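Local coordinates for SusD superfamily protein (Bacteroides fragilis, PDB 3L22) that probably binds sugars at the bacterial outer membrane, as other members of the SusD family do, and carries zinc ions in the crystal, at residues T193-A198 with I250-M255; A242-Q247 with L319-I324; T199-N204 with E225-Y230; Y116-K121 with I182-T187. One frame throughout, in Å; residues are numbered along the deposited sequence.

Interaction 1 of 4, residues T193-A198 with I250-M255. With ZN (zinc ion), chain B.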
loop_
_atom_site.group_PDB
_atom_site.type_symbol
_atom_site.label_atom_id
_atom_site.label_comp_id
_atom_site.label_asym_id
_atom_site.label_seq_id
_atom_site.Cartn_x
_atom_site.Cartn_y
_atom_site.Cartn_z
ATOM N N THR A 193 12.110 6.846 14.243
ATOM C CA THR A 193 11.335 5.800 14.915
ATOM C C THR A 193 9.830 5.967 14.713
ATOM O O THR A 193 9.096 4.960 14.560
ATOM C CB THR A 193 11.680 5.738 16.385
ATOM O OG1 THR A 193 13.104 5.584 16.506
ATOM C CG2 THR A 193 11.016 4.541 17.039
ATOM N N GLY A 194 9.363 7.216 14.684
ATOM C CA GLY A 194 7.959 7.494 14.440
ATOM C C GLY A 194 7.499 7.132 13.032
ATOM O O GLY A 194 6.350 6.803 12.825
ATOM N N VAL A 195 8.407 7.194 12.054
ATOM C CA VAL A 195 8.033 6.907 10.665
ATOM C C VAL A 195 8.270 5.447 10.318
ATOM O O VAL A 195 7.553 4.914 9.491
ATOM C CB VAL A 195 8.773 7.854 9.695
ATOM C CG1 VAL A 195 8.533 7.458 8.198
ATOM C CG2 VAL A 195 8.365 9.323 10.008
ATOM N N THR A 196 9.234 4.785 10.963
ATOM C CA THR A 196 9.626 3.438 10.567
ATOM C C THR A 196 9.109 2.335 11.501
ATOM O O THR A 196 9.213 1.163 11.144
ATOM C CB THR A 196 11.141 3.315 10.443
ATOM O OG1 THR A 196 11.726 3.417 11.745
ATOM C CG2 THR A 196 11.682 4.449 9.495
ATOM N N HIS A 197 8.548 2.688 12.662
ATOM C CA HIS A 197 7.723 1.768 13.467
ATOM C C HIS A 197 6.287 2.214 13.337
ATOM O O HIS A 197 6.032 3.397 13.093
ATOM C CB HIS A 197 8.104 1.790 14.966
ATOM C CG HIS A 197 9.398 1.114 15.286
ATOM N ND1 HIS A 197 9.738 0.717 16.563
ATOM C CD2 HIS A 197 10.442 0.766 14.498
ATOM C CE1 HIS A 197 10.924 0.141 16.549
ATOM N NE2 HIS A 197 11.378 0.158 15.305
ATOM N N ALA A 198 5.359 1.274 13.514
ATOM C CA ALA A 198 3.940 1.567 13.545
ATOM C C ALA A 198 3.546 2.446 14.727
ATOM O O ALA A 198 3.799 2.104 15.890
ATOM C CB ALA A 198 3.098 0.258 13.581
ATOM N N ILE A 250 3.837 9.369 7.654
ATOM C CA ILE A 250 3.230 8.617 8.741
ATOM C C ILE A 250 3.964 7.308 8.913
ATOM O O ILE A 250 4.435 6.989 10.012
ATOM C CB ILE A 250 1.714 8.399 8.516
ATOM C CG1 ILE A 250 0.987 9.758 8.428
ATOM C CG2 ILE A 250 1.164 7.513 9.656
ATOM C CD1 ILE A 250 -0.397 9.742 7.790
ATOM N N PHE A 251 4.037 6.512 7.856
ATOM C CA PHE A 251 4.708 5.207 7.938
ATOM C C PHE A 251 5.394 4.887 6.605
ATOM O O PHE A 251 4.758 5.005 5.539
ATOM C CB PHE A 251 3.700 4.095 8.314
ATOM C CG PHE A 251 4.319 2.732 8.426
ATOM C CD1 PHE A 251 5.215 2.449 9.450
ATOM C CD2 PHE A 251 4.024 1.722 7.499
ATOM C CE1 PHE A 251 5.852 1.204 9.526
ATOM C CE2 PHE A 251 4.628 0.460 7.584
ATOM C CZ PHE A 251 5.541 0.204 8.583
ATOM N N SER A 252 6.660 4.469 6.689
ATOM C CA SER A 252 7.493 4.118 5.540
ATOM C C SER A 252 8.393 2.964 5.873
ATOM O O SER A 252 8.631 2.644 7.058
ATOM C CB SER A 252 8.415 5.284 5.130
ATOM O OG SER A 252 7.699 6.459 4.844
ATOM N N LEU A 253 8.897 2.330 4.821
ATOM C CA LEU A 253 9.876 1.236 4.946
ATOM C C LEU A 253 11.249 1.825 4.606
ATOM O O LEU A 253 11.469 2.261 3.445
ATOM C CB LEU A 253 9.545 0.078 4.006
ATOM C CG LEU A 253 8.073 -0.339 3.942
ATOM C CD1 LEU A 253 7.894 -1.522 2.923
ATOM C CD2 LEU A 253 7.620 -0.716 5.317
ATOM N N PRO A 254 12.141 1.896 5.603
ATOM C CA PRO A 254 13.440 2.540 5.395
ATOM C C PRO A 254 14.412 1.589 4.749
ATOM O O PRO A 254 14.227 0.364 4.850
ATOM C CB PRO A 254 13.887 2.863 6.823
ATOM C CG PRO A 254 13.303 1.714 7.626
ATOM C CD PRO A 254 11.989 1.409 6.993
HETATM N N MSE A 255 15.442 2.125 4.125
HETATM C CA MSE A 255 16.498 1.332 3.497
HETATM C C MSE A 255 17.836 1.753 4.086
HETATM O O MSE A 255 18.015 2.923 4.474
HETATM C CB MSE A 255 16.542 1.669 2.023
HETATM C CG MSE A 255 15.332 1.313 1.227
HETATM SE SE MSE A 255 15.207 -0.617 1.061
HETATM C CE MSE A 255 13.383 -0.721 0.307
HETATM ZN ZN ZN B . 8.538 0.730 18.157
HETATM O O HOH W 1 9.220 0.135 8.506
HETATM O O HOH W 2 4.083 4.979 11.799
HETATM O O HOH W 3 8.200 2.613 18.523
HETATM O O HOH W 4 9.496 -0.199 19.973
#

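Interaction 2 of 4, residues A242-Q247 with L319-I324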
loop_
_atom_site.group_PDB
_atom_site.type_symbol
_atom_site.label_atom_id
_atom_site.label_comp_id
_atom_site.label_asym_id
_atom_site.label_seq_id
_atom_site.Cartn_x
_atom_site.Cartn_y
_atom_site.Cartn_z
ATOM N N ALA A 242 17.176 12.646 1.182
ATOM C CA ALA A 242 17.631 12.593 2.578
ATOM C C ALA A 242 16.886 13.658 3.397
ATOM O O ALA A 242 16.809 14.817 2.958
ATOM C CB ALA A 242 19.201 12.820 2.669
ATOM N N PRO A 243 16.381 13.293 4.593
ATOM C CA PRO A 243 16.491 12.025 5.325
ATOM C C PRO A 243 15.411 10.989 4.984
ATOM O O PRO A 243 15.315 9.973 5.672
ATOM C CB PRO A 243 16.369 12.460 6.784
ATOM C CG PRO A 243 15.437 13.661 6.745
ATOM C CD PRO A 243 15.841 14.362 5.445
ATOM N N TYR A 244 14.656 11.250 3.927
ATOM C CA TYR A 244 13.627 10.393 3.354
ATOM C C TYR A 244 12.310 10.386 4.120
ATOM O O TYR A 244 11.499 9.478 3.941
ATOM C CB TYR A 244 14.124 8.966 3.052
ATOM C CG TYR A 244 15.408 8.925 2.246
ATOM C CD1 TYR A 244 15.420 9.219 0.887
ATOM C CD2 TYR A 244 16.624 8.650 2.858
ATOM C CE1 TYR A 244 16.604 9.218 0.165
ATOM C CE2 TYR A 244 17.799 8.625 2.140
ATOM C CZ TYR A 244 17.787 8.903 0.791
ATOM O OH TYR A 244 18.975 8.866 0.085
ATOM N N PHE A 245 12.086 11.393 4.954
ATOM C CA PHE A 245 10.794 11.585 5.605
ATOM C C PHE A 245 10.662 13.060 5.948
ATOM O O PHE A 245 11.653 13.776 5.998
ATOM C CB PHE A 245 10.643 10.713 6.879
ATOM C CG PHE A 245 11.664 10.984 7.967
ATOM C CD1 PHE A 245 12.901 10.350 7.958
ATOM C CD2 PHE A 245 11.385 11.872 8.997
ATOM C CE1 PHE A 245 13.833 10.590 8.945
ATOM C CE2 PHE A 245 12.298 12.103 10.009
ATOM C CZ PHE A 245 13.535 11.496 9.970
ATOM N N SER A 246 9.433 13.479 6.200
ATOM C CA SER A 246 9.113 14.845 6.496
ATOM C C SER A 246 8.012 14.835 7.556
ATOM O O SER A 246 7.577 13.766 8.007
ATOM C CB SER A 246 8.601 15.556 5.240
ATOM O OG SER A 246 7.277 15.108 4.888
ATOM N N GLN A 247 7.512 16.017 7.901
ATOM C CA GLN A 247 6.321 16.142 8.740
ATOM C C GLN A 247 5.021 15.588 8.115
ATOM O O GLN A 247 3.994 15.550 8.806
ATOM C CB GLN A 247 6.102 17.598 9.119
ATOM C CG GLN A 247 7.192 18.015 10.134
ATOM C CD GLN A 247 7.087 19.424 10.566
ATOM O OE1 GLN A 247 6.332 20.200 9.983
ATOM N NE2 GLN A 247 7.858 19.792 11.574
ATOM N N LEU A 319 18.567 3.858 -1.894
ATOM C CA LEU A 319 18.337 4.223 -0.481
ATOM C C LEU A 319 17.002 4.933 -0.247
ATOM O O LEU A 319 16.646 5.201 0.893
ATOM C CB LEU A 319 19.466 5.078 0.062
ATOM C CG LEU A 319 20.779 4.345 0.317
ATOM C CD1 LEU A 319 21.929 5.320 0.495
ATOM C CD2 LEU A 319 20.603 3.434 1.560
ATOM N N GLN A 320 16.255 5.240 -1.296
ATOM C CA GLN A 320 14.993 5.947 -1.091
ATOM C C GLN A 320 14.003 5.070 -0.334
ATOM O O GLN A 320 13.804 3.889 -0.676
ATOM C CB GLN A 320 14.402 6.437 -2.398
ATOM C CG GLN A 320 15.243 7.558 -3.021
ATOM C CD GLN A 320 14.896 7.874 -4.501
ATOM O OE1 GLN A 320 15.047 7.027 -5.413
ATOM N NE2 GLN A 320 14.471 9.107 -4.744
ATOM N N TRP A 321 13.407 5.640 0.703
ATOM C CA TRP A 321 12.383 4.944 1.484
ATOM C C TRP A 321 11.082 4.755 0.687
ATOM O O TRP A 321 10.763 5.554 -0.203
ATOM C CB TRP A 321 12.068 5.744 2.738
ATOM C CG TRP A 321 13.170 5.807 3.771
ATOM C CD1 TRP A 321 14.516 5.554 3.596
ATOM C CD2 TRP A 321 13.022 6.230 5.116
ATOM N NE1 TRP A 321 15.188 5.734 4.772
ATOM C CE2 TRP A 321 14.297 6.158 5.724
ATOM C CE3 TRP A 321 11.929 6.646 5.888
ATOM C CZ2 TRP A 321 14.513 6.529 7.054
ATOM C CZ3 TRP A 321 12.160 7.006 7.226
ATOM C CH2 TRP A 321 13.433 6.922 7.785
ATOM N N VAL A 322 10.381 3.654 0.970
ATOM C CA VAL A 322 9.118 3.340 0.368
ATOM C C VAL A 322 8.038 3.916 1.285
ATOM O O VAL A 322 7.898 3.486 2.433
ATOM C CB VAL A 322 8.968 1.826 0.181
ATOM C CG1 VAL A 322 7.576 1.434 -0.454
ATOM C CG2 VAL A 322 10.157 1.323 -0.684
ATOM N N PRO A 323 7.298 4.935 0.813
ATOM C CA PRO A 323 6.244 5.566 1.596
ATOM C C PRO A 323 4.926 4.770 1.558
ATOM O O PRO A 323 4.314 4.590 0.475
ATOM C CB PRO A 323 6.081 6.904 0.896
ATOM C CG PRO A 323 6.349 6.612 -0.535
ATOM C CD PRO A 323 7.388 5.523 -0.541
ATOM N N ILE A 324 4.494 4.271 2.710
ATOM C CA ILE A 324 3.243 3.497 2.799
ATOM C C ILE A 324 2.067 4.445 3.060
ATOM O O ILE A 324 1.114 4.445 2.310
ATOM C CB ILE A 324 3.348 2.404 3.888
ATOM C CG1 ILE A 324 4.524 1.440 3.573
ATOM C CG2 ILE A 324 2.041 1.639 4.073
ATOM C CD1 ILE A 324 4.453 0.700 2.242
#

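Interaction 3 of 4, residues T199-N204 with E225-Y230. With EDO (1,2-ethanediol), chain T.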
loop_
_atom_site.group_PDB
_atom_site.type_symbol
_atom_site.label_atom_id
_atom_site.label_comp_id
_atom_site.label_asym_id
_atom_site.label_seq_id
_atom_site.Cartn_x
_atom_site.Cartn_y
_atom_site.Cartn_z
ATOM N N THR A 199 2.956 3.587 14.406
ATOM C CA THR A 199 2.354 4.487 15.367
ATOM C C THR A 199 0.846 4.265 15.414
ATOM O O THR A 199 0.288 3.543 14.580
ATOM C CB THR A 199 2.607 5.934 14.957
ATOM O OG1 THR A 199 2.183 6.131 13.587
ATOM C CG2 THR A 199 4.097 6.304 15.155
ATOM N N GLN A 200 0.184 4.910 16.368
ATOM C CA GLN A 200 -1.260 4.940 16.381
ATOM C C GLN A 200 -1.787 5.485 15.061
ATOM O O GLN A 200 -2.726 4.912 14.483
ATOM C CB GLN A 200 -1.775 5.766 17.566
ATOM C CG GLN A 200 -1.415 5.098 18.895
ATOM C CD GLN A 200 -2.055 5.755 20.084
ATOM O OE1 GLN A 200 -3.164 6.304 19.967
ATOM N NE2 GLN A 200 -1.355 5.744 21.234
ATOM N N ALA A 201 -1.168 6.551 14.540
ATOM C CA ALA A 201 -1.544 7.089 13.202
ATOM C C ALA A 201 -1.449 6.062 12.079
ATOM O O ALA A 201 -2.333 5.995 11.232
ATOM C CB ALA A 201 -0.687 8.315 12.853
ATOM N N ALA A 202 -0.386 5.269 12.055
ATOM C CA ALA A 202 -0.252 4.221 11.047
ATOM C C ALA A 202 -1.373 3.153 11.140
ATOM O O ALA A 202 -1.940 2.725 10.130
ATOM C CB ALA A 202 1.123 3.547 11.178
ATOM N N ALA A 203 -1.645 2.707 12.358
ATOM C CA ALA A 203 -2.681 1.733 12.609
ATOM C C ALA A 203 -4.052 2.282 12.154
ATOM O O ALA A 203 -4.850 1.569 11.551
ATOM C CB ALA A 203 -2.700 1.362 14.087
ATOM N N ASN A 204 -4.307 3.546 12.468
ATOM C CA ASN A 204 -5.552 4.198 12.081
ATOM C C ASN A 204 -5.681 4.417 10.581
ATOM O O ASN A 204 -6.783 4.321 10.027
ATOM C CB ASN A 204 -5.715 5.516 12.848
ATOM C CG ASN A 204 -6.180 5.301 14.293
ATOM O OD1 ASN A 204 -7.076 4.507 14.522
ATOM N ND2 ASN A 204 -5.600 6.043 15.259
ATOM N N GLU A 225 -9.733 10.538 11.324
ATOM C CA GLU A 225 -9.711 11.790 12.088
ATOM C C GLU A 225 -8.863 11.692 13.345
ATOM O O GLU A 225 -8.488 12.709 13.856
ATOM C CB GLU A 225 -11.118 12.345 12.365
ATOM C CG GLU A 225 -11.658 12.949 11.065
ATOM C CD GLU A 225 -12.996 13.548 11.130
ATOM O OE1 GLU A 225 -13.699 13.355 12.147
ATOM O OE2 GLU A 225 -13.346 14.224 10.122
ATOM N N LEU A 226 -8.486 10.481 13.773
ATOM C CA LEU A 226 -7.508 10.316 14.839
ATOM C C LEU A 226 -6.055 10.624 14.424
ATOM O O LEU A 226 -5.223 10.754 15.287
ATOM C CB LEU A 226 -7.614 8.919 15.465
ATOM C CG LEU A 226 -8.916 8.644 16.221
ATOM C CD1 LEU A 226 -8.984 7.138 16.591
ATOM C CD2 LEU A 226 -9.073 9.523 17.498
ATOM N N VAL A 227 -5.767 10.747 13.127
ATOM C CA VAL A 227 -4.411 11.014 12.629
ATOM C C VAL A 227 -4.149 12.499 12.806
ATOM O O VAL A 227 -4.643 13.305 12.023
ATOM C CB VAL A 227 -4.274 10.617 11.137
ATOM C CG1 VAL A 227 -2.914 11.085 10.518
ATOM C CG2 VAL A 227 -4.523 9.113 10.964
ATOM N N THR A 228 -3.395 12.868 13.832
ATOM C CA THR A 228 -3.157 14.274 14.145
ATOM C C THR A 228 -1.651 14.530 14.214
ATOM O O THR A 228 -0.847 13.605 14.356
ATOM C CB THR A 228 -3.774 14.652 15.510
ATOM O OG1 THR A 228 -3.182 13.815 16.498
ATOM C CG2 THR A 228 -5.339 14.460 15.526
ATOM N N GLY A 229 -1.289 15.803 14.080
ATOM C CA GLY A 229 0.079 16.269 14.273
ATOM C C GLY A 229 0.924 16.346 12.994
ATOM O O GLY A 229 2.079 16.789 13.062
ATOM N N TYR A 230 0.387 15.876 11.866
ATOM C CA TYR A 230 1.113 15.906 10.589
ATOM C C TYR A 230 0.736 17.150 9.790
ATOM O O TYR A 230 -0.212 17.860 10.135
ATOM C CB TYR A 230 0.856 14.644 9.759
ATOM C CG TYR A 230 1.248 13.383 10.475
ATOM C CD1 TYR A 230 2.543 12.864 10.382
ATOM C CD2 TYR A 230 0.339 12.721 11.302
ATOM C CE1 TYR A 230 2.897 11.699 11.044
ATOM C CE2 TYR A 230 0.700 11.535 11.974
ATOM C CZ TYR A 230 1.959 11.040 11.839
ATOM O OH TYR A 230 2.314 9.906 12.523
HETATM C C1 EDO T . -12.462 16.638 8.174
HETATM O O1 EDO T . -11.771 15.686 8.983
HETATM C C2 EDO T . -12.513 18.065 8.715
HETATM O O2 EDO T . -13.243 18.059 9.946
HETATM O O HOH W 5 -3.649 8.326 15.405
#

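Interaction 4 of 4, residues Y116-K121 with I182-T187. With ZN (zinc ion), chain B; ZN (zinc ion), chain E.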
loop_
_atom_site.group_PDB
_atom_site.type_symbol
_atom_site.label_atom_id
_atom_site.label_comp_id
_atom_site.label_asym_id
_atom_site.label_seq_id
_atom_site.Cartn_x
_atom_site.Cartn_y
_atom_site.Cartn_z
ATOM N N TYR A 116 5.134 -3.691 21.921
ATOM C CA TYR A 116 5.731 -4.728 21.061
ATOM C C TYR A 116 4.657 -5.622 20.418
ATOM O O TYR A 116 4.711 -5.923 19.216
ATOM C CB TYR A 116 6.705 -5.610 21.848
ATOM C CG TYR A 116 7.938 -4.953 22.439
ATOM C CD1 TYR A 116 8.562 -3.852 21.852
ATOM C CD2 TYR A 116 8.501 -5.468 23.602
ATOM C CE1 TYR A 116 9.724 -3.301 22.442
ATOM C CE2 TYR A 116 9.625 -4.915 24.190
ATOM C CZ TYR A 116 10.235 -3.851 23.603
ATOM O OH TYR A 116 11.358 -3.372 24.226
ATOM N N VAL A 117 3.654 -6.008 21.219
ATOM C CA VAL A 117 2.541 -6.804 20.707
ATOM C C VAL A 117 1.797 -6.041 19.634
ATOM O O VAL A 117 1.501 -6.556 18.582
ATOM C CB VAL A 117 1.524 -7.176 21.827
ATOM C CG1 VAL A 117 0.204 -7.781 21.248
ATOM C CG2 VAL A 117 2.157 -8.159 22.844
ATOM N N GLN A 118 1.464 -4.806 19.913
ATOM C CA GLN A 118 0.593 -4.048 19.013
ATOM C C GLN A 118 1.340 -3.704 17.702
ATOM O O GLN A 118 0.760 -3.701 16.615
ATOM C CB GLN A 118 0.067 -2.814 19.760
ATOM C CG GLN A 118 -0.930 -3.198 20.867
ATOM C CD GLN A 118 -1.362 -2.024 21.730
ATOM O OE1 GLN A 118 -1.134 -0.872 21.365
ATOM N NE2 GLN A 118 -1.941 -2.313 22.912
ATOM N N GLU A 119 2.646 -3.489 17.798
ATOM C CA GLU A 119 3.461 -3.287 16.593
ATOM C C GLU A 119 3.517 -4.534 15.731
ATOM O O GLU A 119 3.358 -4.454 14.507
ATOM C CB GLU A 119 4.900 -2.846 16.914
ATOM C CG GLU A 119 4.950 -1.373 17.293
ATOM C CD GLU A 119 6.388 -0.827 17.361
ATOM O OE1 GLU A 119 7.326 -1.356 16.677
ATOM O OE2 GLU A 119 6.556 0.141 18.124
ATOM N N ALA A 120 3.720 -5.677 16.371
ATOM C CA ALA A 120 3.808 -6.936 15.640
ATOM C C ALA A 120 2.457 -7.250 14.954
ATOM O O ALA A 120 2.420 -7.679 13.809
ATOM C CB ALA A 120 4.233 -8.056 16.577
ATOM N N LYS A 121 1.354 -7.028 15.665
ATOM C CA LYS A 121 0.027 -7.202 15.082
ATOM C C LYS A 121 -0.234 -6.295 13.873
ATOM O O LYS A 121 -0.846 -6.718 12.894
ATOM C CB LYS A 121 -1.060 -7.052 16.152
ATOM C CG LYS A 121 -1.113 -8.244 17.133
ATOM C CD LYS A 121 -2.339 -8.100 18.046
ATOM C CE LYS A 121 -2.373 -9.216 19.061
ATOM N NZ LYS A 121 -3.567 -9.076 19.939
ATOM N N ILE A 182 -4.664 -0.227 20.176
ATOM C CA ILE A 182 -3.529 0.541 19.691
ATOM C C ILE A 182 -2.990 1.541 20.683
ATOM O O ILE A 182 -2.080 2.300 20.361
ATOM C CB ILE A 182 -3.848 1.235 18.333
ATOM C CG1 ILE A 182 -5.002 2.231 18.439
ATOM C CG2 ILE A 182 -4.100 0.204 17.241
ATOM C CD1 ILE A 182 -5.142 3.009 17.176
ATOM N N SER A 183 -3.478 1.521 21.913
ATOM C CA SER A 183 -3.165 2.603 22.848
ATOM C C SER A 183 -1.753 2.534 23.388
ATOM O O SER A 183 -1.320 3.502 23.959
ATOM C CB SER A 183 -4.144 2.594 24.023
ATOM O OG SER A 183 -4.164 1.300 24.613
ATOM N N ALA A 184 -1.016 1.442 23.177
ATOM C CA ALA A 184 0.377 1.393 23.594
ATOM C C ALA A 184 1.296 1.770 22.441
ATOM O O ALA A 184 2.497 1.916 22.666
ATOM C CB ALA A 184 0.743 0.037 24.148
ATOM N N LEU A 185 0.763 1.934 21.225
ATOM C CA LEU A 185 1.611 2.349 20.133
ATOM C C LEU A 185 2.116 3.779 20.311
ATOM O O LEU A 185 1.463 4.619 20.896
ATOM C CB LEU A 185 0.932 2.189 18.781
ATOM C CG LEU A 185 0.636 0.761 18.333
ATOM C CD1 LEU A 185 -0.212 0.864 17.030
ATOM C CD2 LEU A 185 1.919 -0.123 18.144
ATOM N N ASP A 186 3.299 4.029 19.763
ATOM C CA ASP A 186 3.941 5.363 19.783
ATOM C C ASP A 186 3.152 6.391 18.945
ATOM O O ASP A 186 2.291 6.018 18.140
ATOM C CB ASP A 186 5.353 5.207 19.206
ATOM C CG ASP A 186 6.211 6.442 19.372
ATOM O OD1 ASP A 186 6.169 6.997 20.486
ATOM O OD2 ASP A 186 6.897 6.842 18.377
ATOM N N THR A 187 3.424 7.673 19.171
ATOM C CA THR A 187 2.755 8.771 18.505
ATOM C C THR A 187 3.679 9.846 17.942
ATOM O O THR A 187 3.221 10.941 17.707
ATOM C CB THR A 187 1.767 9.469 19.474
ATOM O OG1 THR A 187 2.518 9.981 20.565
ATOM C CG2 THR A 187 0.695 8.483 20.032
HETATM ZN ZN ZN B . 8.538 0.730 18.157
HETATM ZN ZN ZN E . 7.711 7.919 21.385
HETATM O O HOH W 6 -2.843 -0.958 25.157
HETATM O O HOH W 7 4.713 2.050 18.385
HETATM O O HOH W 3 8.200 2.613 18.523
HETATM O O HOH W 4 9.496 -0.199 19.973
#

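Interaction 1 of 4, residues T193-A198 with I250-M255
F251 meets the end of helix 192-196 along much of its length. Its CA lies 3.3 Å from V195 O in a CA-H...O contact, and CB and CG stay near that same oxygen. CD1 comes within 3.4 Å of V195 O and also nears H197 O, which lies at the ring edge. CE1, the outermost atom to touch, reaches T196 O at 3.7 Å. The torsion explains this path: CG stands trans to the backbone N (chi1 -180°), which lays one side of the ring along the carbonyls at the end of the helix, V195 O, T196 O and H197 O.

V195 O also accepts from S252 N at 3.0 Å, with an N-H...O angle of 158°; the donor is tilted 27° from the carbonyl plane. One oxygen thus receives a strand amide and an alpha hydrogen. Water 1 donates to both T196 O and S252 O, a second tie between helix end and strand. Beyond it, T196 CG2 packs on P254 CG at 3.7 Å, and V195 CG1 rests near S252 OG. H197, the first residue to leave helical geometry, has its CB directed away from the strand, and its ND1 binds zinc at 2.0 Å; E119 is the other protein ligand, and N26 accepts from NE2.

Strand 249-253 pairs antiparallel with strand 322-326, where I250 and F251 both face F325 in a classic beta bulge. The F251 ring meets F122 edge-to-face and touches Y29 and A202, so F251 ties this strand to helices 18-33 and 200-213.

Interaction 2 of 4, residues A242-Q247 with L319-I324
Y244 and W321 meet with their ring planes inclined by only 27° but laterally displaced, with little stacking: the Y244 centroid is 5.0 Å from that of the W321 five-membered ring. What lies over the indole is the methylene of Y244. CB sits 3.4 Å from the centroid of the five-membered ring and 14° off its normal, the geometry of a CH-pi contact over the face. P243 O lies over the same indole, offset toward its rim.

F245 approaches the other end of W321. The two side chains run alongside each other in the same direction, again with little overlap of the rings; F245 CD1 comes to 3.5 Å from W321 CH2. A chi1 of 61° folds the F245 ring back over its own backbone and sets the phenyl beside the six-membered ring, while Y244 takes the five-membered one.

Backbone atoms lie over both faces of the tyrosine ring: L319 O stands 3.7 Å above one, over its centre, and A242 N lies over the opposite face, toward the rim. Q320 runs roughly perpendicular to the tyrosine, bringing CG to 3.8 Å from Y244 CE1; its amide end is engaged elsewhere, NE2 donating to Y240 O and OE1 accepting from D314 N.

The loop before strand 249-253 is therefore joined to the lead-in of strand 322-326 through an aromatic cluster of Y244, F245 and W321. The evidence is a CH-pi contact, carbon-carbon contacts and carbonyl oxygens over ring faces, without a hydrogen bond between the two segments, so cohesion here is mainly van der Waals.

Interaction 3 of 4, residues T199-N204 with E225-Y230
The first turn of helix 200-213 comes nearest the chain leaving helix 217-225 where A201 and V227 bring their CA atoms 4.9 Å apart. This is a helix start with T199 as N-cap: its OG1 accepts from A202 N at 3.1 Å, with an N-H...O angle of 158°. The torsion that sets OG1 between the backbone N and the carbonyl carbon (chi1 53°) brings the hydroxyl to the A202 amide.

A201 carries the middle of the contact. Its methyl CB points at the other segment and touches the phenol end of Y230, 3.4 Å from OH and 3.6 Å from CE2, in an oblique approach to the ring. V227 CG2 reaches A201 O at 3.8 Å, while V227 CG1 lies farther off, facing A201 CB.

N204, a turn after A201, lies obliquely across L226: ND2 passes 3.5 Å from the leucine CB and also nears CD1, while OD1 nears CD1. I250 of strand 249-253 touches A201, V227 and Y230, and helix 327-339 adds T330 against V227 and Y327 against Y230.

The polar tie is indirect. Water 5 bridges the segments, accepting from N204 ND2 at 3.0 Å and donating to L226 O at 2.9 Å.

Interaction 4 of 4, residues Y116-K121 with I182-T187
Q118 reaches from helix 113-131 into the beta turn I182-L185, and its extended conformation brings the amide to the turn. CG is trans to the carbonyl carbon (chi1 -70°), and the chain beyond it runs out straight, which carries the amide directly to its partners. OE1 accepts from A184 N at 2.9 Å, with an N-H...O angle of 145°; the donor is tilted 18° from the carbonyl plane. NE2 donates to water 6, which is also hydrogen-bonded to S183 OG, so both ends of the amide are engaged and its rotation is fixed. The turn is type I, closed by L185 N to I182 O.

The L185 side chain leaves the backbone alongside the helix, but its CD2 turns in, meeting Q118 CB at 3.6 Å and E119 CG at 3.4 Å. E119 has a similarly extended shape, its CG passing against L185 CD2 before the carboxylate continues to zinc. OE2 binds the metal at 2.1 Å and accepts a hydrogen bond from water 7, which in turn accepts from D186 N; OE1 is hydrogen-bonded to Y29 OH. D186 faces a different zinc, which OD1 binds at 2.0 Å together with E188.

Around this, helix 113-131 is backed by helices 18-33 and 79-103, through Y116, V117 and A120. The turn also leans on helix 200-213, where I182 and L185 touch A203 and the L185 carbonyl accepts from Q200.

Interactions 1 and 4 share one zinc ion, to which each supplies one protein ligand; their centres lie 13 Å apart. Interaction 2 joins interaction 1 through the two-stranded sheet: L253 N to V322 O is 2.8 Å, a probable hydrogen bond, and W321 CZ3 packs on T196 CG2 at 3.5 Å. Interaction 3 is nested within the loop that interaction 1 closes, and meets interaction 4 where Q200 N lies 3.0 Å from D186 O, probably hydrogen-bonded. Interactions 2 and 4 do not touch, their nearest atoms being about 10 Å apart.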